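Local coordinates for protein GphF Dehydratase 1 (Archangium violaceum, PDB 6MBF) that probably dehydrates polyketide intermediates and shifts the resulting double bond, as a dehydratase domain of the gephyronic acid polyketide synthase, at residues M158-G163 and E218-P223. Numbering follows the deposited sequence.
Sequences MRIYYG and ESHREP
The sulfur of Met158 ends beside His220, SD lying 4.2 Å from His220 CB and oblique to the imidazole. All three torsions of this flexible, apolar chain are near -70°, a curl that places SD in the plane of the Tyr161 ring, at its edge. Ile160 CG1 sits 3.8 Å above the centre of that same ring, and its CD1 reaches on to His220 NE2; a branched aliphatic chain suits this place, covering one ring face while its tip meets the imidazole. Both segments are loops of the dehydratase's hot-dog fold, one following helix 151-158, the other leading from helix 200-214 into strand 224-234. Tyr161 spans the distance between them. On the face away from Ile160, Pro223 CG makes a CH-pi contact 3.9 Å from the ring centroid, the rigid, puckered pyrrolidine presenting its CG methylene to the ring face. Beyond the ring, Tyr161 OH donates to His220 O at 2.7 Å, 28° out of the carbonyl plane, while Tyr161 CE2 meets His220 CD2 at 3.9 Å. A phenylalanine here, lacking the hydroxyl, would probably leave the His220 carbonyl without its phenolic donor. A water that accepts from Glu222 N at 2.9 Å also donates, weakly, to the tyrosine hydroxyl.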
ATOM      1  N   MET A 158       4.351 -16.774  -6.706  1.00 16.18           N
ATOM      2  CA  MET A 158       4.695 -15.588  -5.931  1.00 16.12           C
ATOM      3  C   MET A 158       5.082 -15.901  -4.487  1.00 21.01           C
ATOM      4  O   MET A 158       5.404 -14.976  -3.733  1.00 18.80           O
ATOM      5  CB  MET A 158       3.526 -14.589  -5.945  1.00 14.29           C
ATOM      6  CG  MET A 158       3.208 -14.010  -7.331  1.00 17.25           C
ATOM      7  SD  MET A 158       4.515 -12.952  -7.996  1.00 18.02           S
ATOM      8  CE  MET A 158       4.319 -11.491  -6.976  1.00 16.07           C
ATOM      9  N   ARG A 159       5.069 -17.168  -4.073  1.00 17.63           N
ATOM     10  CA  ARG A 159       5.327 -17.440  -2.663  1.00 19.93           C
ATOM     11  C   ARG A 159       6.768 -17.160  -2.261  1.00 17.97           C
ATOM     12  O   ARG A 159       7.048 -17.073  -1.060  1.00 23.29           O
ATOM     13  CB  ARG A 159       4.951 -18.883  -2.320  1.00 23.38           C
ATOM     14  CG  ARG A 159       5.908 -19.931  -2.836  1.00 20.04           C
ATOM     15  CD  ARG A 159       5.304 -21.317  -2.612  1.00 24.18           C
ATOM     16  NE  ARG A 159       5.912 -22.337  -3.460  1.00 43.58           N
ATOM     17  CZ  ARG A 159       6.829 -23.200  -3.045  1.00 42.35           C
ATOM     18  NH1 ARG A 159       7.247 -23.174  -1.787  1.00 62.72           N
ATOM     19  NH2 ARG A 159       7.323 -24.096  -3.890  1.00 48.26           N
ATOM     20  N   ILE A 160       7.674 -16.972  -3.229  1.00 18.27           N
ATOM     21  CA  ILE A 160       9.018 -16.508  -2.913  1.00 21.29           C
ATOM     22  C   ILE A 160       9.019 -15.047  -2.492  1.00 21.11           C
ATOM     23  O   ILE A 160      10.000 -14.579  -1.893  1.00 20.48           O
ATOM     24  CB  ILE A 160       9.966 -16.730  -4.106  1.00 22.67           C
ATOM     25  CG1 ILE A 160       9.441 -16.026  -5.360  1.00 26.12           C
ATOM     26  CG2 ILE A 160      10.132 -18.215  -4.369  1.00 26.85           C
ATOM     27  CD1 ILE A 160      10.436 -16.019  -6.502  1.00 26.00           C
ATOM     28  N   TYR A 161       7.943 -14.312  -2.798  1.00 19.67           N
ATOM     29  CA  TYR A 161       7.809 -12.918  -2.402  1.00 19.51           C
ATOM     30  C   TYR A 161       6.781 -12.686  -1.307  1.00 15.06           C
ATOM     31  O   TYR A 161       6.868 -11.666  -0.620  1.00 16.07           O
ATOM     32  CB  TYR A 161       7.405 -12.050  -3.599  1.00 15.70           C
ATOM     33  CG  TYR A 161       8.295 -12.195  -4.802  1.00 16.52           C
ATOM     34  CD1 TYR A 161       9.677 -12.121  -4.684  1.00 18.27           C
ATOM     35  CD2 TYR A 161       7.748 -12.404  -6.065  1.00 20.67           C
ATOM     36  CE1 TYR A 161      10.500 -12.250  -5.807  1.00 21.16           C
ATOM     37  CE2 TYR A 161       8.559 -12.542  -7.183  1.00 19.11           C
ATOM     38  CZ  TYR A 161       9.921 -12.465  -7.046  1.00 20.33           C
ATOM     39  OH  TYR A 161      10.709 -12.591  -8.166  1.00 23.73           O
ATOM     40  N   TYR A 162       5.814 -13.579  -1.139  1.00 15.30           N
ATOM     41  CA  TYR A 162       4.661 -13.305  -0.294  1.00 14.65           C
ATOM     42  C   TYR A 162       4.337 -14.513   0.562  1.00 18.48           C
ATOM     43  O   TYR A 162       4.291 -15.638   0.052  1.00 17.41           O
ATOM     44  CB  TYR A 162       3.439 -12.965  -1.141  1.00 12.66           C
ATOM     45  CG  TYR A 162       3.354 -11.539  -1.628  1.00 13.61           C
ATOM     46  CD1 TYR A 162       3.095 -10.495  -0.737  1.00 16.44           C
ATOM     47  CD2 TYR A 162       3.454 -11.242  -2.985  1.00 17.27           C
ATOM     48  CE1 TYR A 162       2.983  -9.182  -1.182  1.00 13.23           C
ATOM     49  CE2 TYR A 162       3.341  -9.932  -3.442  1.00 18.40           C
ATOM     50  CZ  TYR A 162       3.094  -8.907  -2.538  1.00 12.88           C
ATOM     51  OH  TYR A 162       2.970  -7.608  -3.002  1.00 16.46           O
ATOM     52  N   GLY A 163       4.081 -14.274   1.844  1.00 16.49           N
ATOM     53  CA  GLY A 163       3.652 -15.313   2.748  1.00 16.80           C
ATOM     54  C   GLY A 163       2.143 -15.444   2.844  1.00 18.27           C
ATOM     55  O   GLY A 163       1.380 -14.734   2.172  1.00 18.94           O
ATOM     56  N   GLU A 218       4.728 -11.633 -18.822  1.00 19.98           N
ATOM     57  CA  GLU A 218       6.164 -11.486 -18.651  1.00 18.42           C
ATOM     58  C   GLU A 218       6.575 -12.035 -17.290  1.00 20.80           C
ATOM     59  O   GLU A 218       5.737 -12.341 -16.435  1.00 22.03           O
ATOM     60  CB  GLU A 218       6.605 -10.022 -18.835  1.00 22.53           C
ATOM     61  CG  GLU A 218       5.860  -8.998 -17.989  1.00 22.08           C
ATOM     62  CD  GLU A 218       6.241  -7.571 -18.353  1.00 18.90           C
ATOM     63  OE1 GLU A 218       5.359  -6.801 -18.781  1.00 20.81           O
ATOM     64  OE2 GLU A 218       7.433  -7.220 -18.225  1.00 23.54           O
ATOM     65  N   SER A 219       7.887 -12.160 -17.103  1.00 18.78           N
ATOM     66  CA  SER A 219       8.433 -12.911 -15.978  1.00 23.85           C
ATOM     67  C   SER A 219       8.233 -12.182 -14.654  1.00 22.40           C
ATOM     68  O   SER A 219       8.292 -10.953 -14.577  1.00 19.67           O
ATOM     69  CB  SER A 219       9.927 -13.173 -16.197  1.00 23.79           C
ATOM     70  OG  SER A 219      10.545 -13.703 -15.031  1.00 26.40           O
ATOM     71  N   HIS A 220       8.034 -12.961 -13.593  1.00 21.50           N
ATOM     72  CA  HIS A 220       7.997 -12.413 -12.247  1.00 25.00           C
ATOM     73  C   HIS A 220       9.379 -12.345 -11.599  1.00 23.29           C
ATOM     74  O   HIS A 220       9.484 -11.923 -10.442  1.00 24.82           O
ATOM     75  CB  HIS A 220       7.033 -13.224 -11.368  1.00 26.31           C
ATOM     76  CG  HIS A 220       7.520 -14.598 -11.040  1.00 29.38           C
ATOM     77  ND1 HIS A 220       7.845 -15.523 -12.008  1.00 32.26           N
ATOM     78  CD2 HIS A 220       7.737 -15.207  -9.848  1.00 29.32           C
ATOM     79  CE1 HIS A 220       8.242 -16.642 -11.428  1.00 28.38           C
ATOM     80  NE2 HIS A 220       8.183 -16.478 -10.119  1.00 29.76           N
ATOM     81  N   ARG A 221      10.441 -12.732 -12.309  1.00 21.53           N
ATOM     82  CA  ARG A 221      11.781 -12.411 -11.837  1.00 24.87           C
ATOM     83  C   ARG A 221      12.040 -10.914 -12.006  1.00 24.34           C
ATOM     84  O   ARG A 221      11.522 -10.279 -12.926  1.00 26.50           O
ATOM     85  CB  ARG A 221      12.840 -13.224 -12.592  1.00 29.42           C
ATOM     86  CG  ARG A 221      14.207 -13.212 -11.910  1.00 63.06           C
ATOM     87  CD  ARG A 221      15.274 -14.000 -12.669  1.00 55.80           C
ATOM     88  NE  ARG A 221      15.945 -13.200 -13.693  1.00 59.74           N
ATOM     89  CZ  ARG A 221      16.789 -12.203 -13.437  1.00 56.15           C
ATOM     90  NH1 ARG A 221      17.067 -11.858 -12.187  1.00 65.51           N
ATOM     91  NH2 ARG A 221      17.351 -11.537 -14.435  1.00 75.18           N
ATOM     92  N   GLU A 222      12.856 -10.347 -11.101  1.00 28.18           N
ATOM     93  CA  GLU A 222      13.026  -8.898 -10.989  1.00 24.70           C
ATOM     94  C   GLU A 222      11.643  -8.263 -10.868  1.00 19.61           C
ATOM     95  O   GLU A 222      11.221  -7.510 -11.760  1.00 20.57           O
ATOM     96  CB  GLU A 222      13.768  -8.313 -12.193  1.00 30.83           C
ATOM     97  CG  GLU A 222      14.985  -9.095 -12.647  1.00 51.41           C
ATOM     98  CD  GLU A 222      15.316  -8.826 -14.103  1.00 65.08           C
ATOM     99  OE1 GLU A 222      15.073  -9.713 -14.955  1.00 60.64           O
ATOM    100  OE2 GLU A 222      15.797  -7.712 -14.400  1.00 67.07           O
ATOM    101  N   PRO A 223      10.924  -8.532  -9.781  1.00 22.35           N
ATOM    102  CA  PRO A 223       9.481  -8.264  -9.765  1.00 18.84           C
ATOM    103  C   PRO A 223       9.164  -6.782  -9.672  1.00 18.07           C
ATOM    104  O   PRO A 223       9.947  -5.978  -9.159  1.00 19.11           O
ATOM    105  CB  PRO A 223       9.008  -9.007  -8.514  1.00 23.09           C
ATOM    106  CG  PRO A 223      10.189  -8.947  -7.604  1.00 18.86           C
ATOM    107  CD  PRO A 223      11.390  -9.095  -8.500  1.00 25.90           C
TER
HETATM  108  O   HOH W   1      13.970 -12.054  -9.036  1.00 40.86           O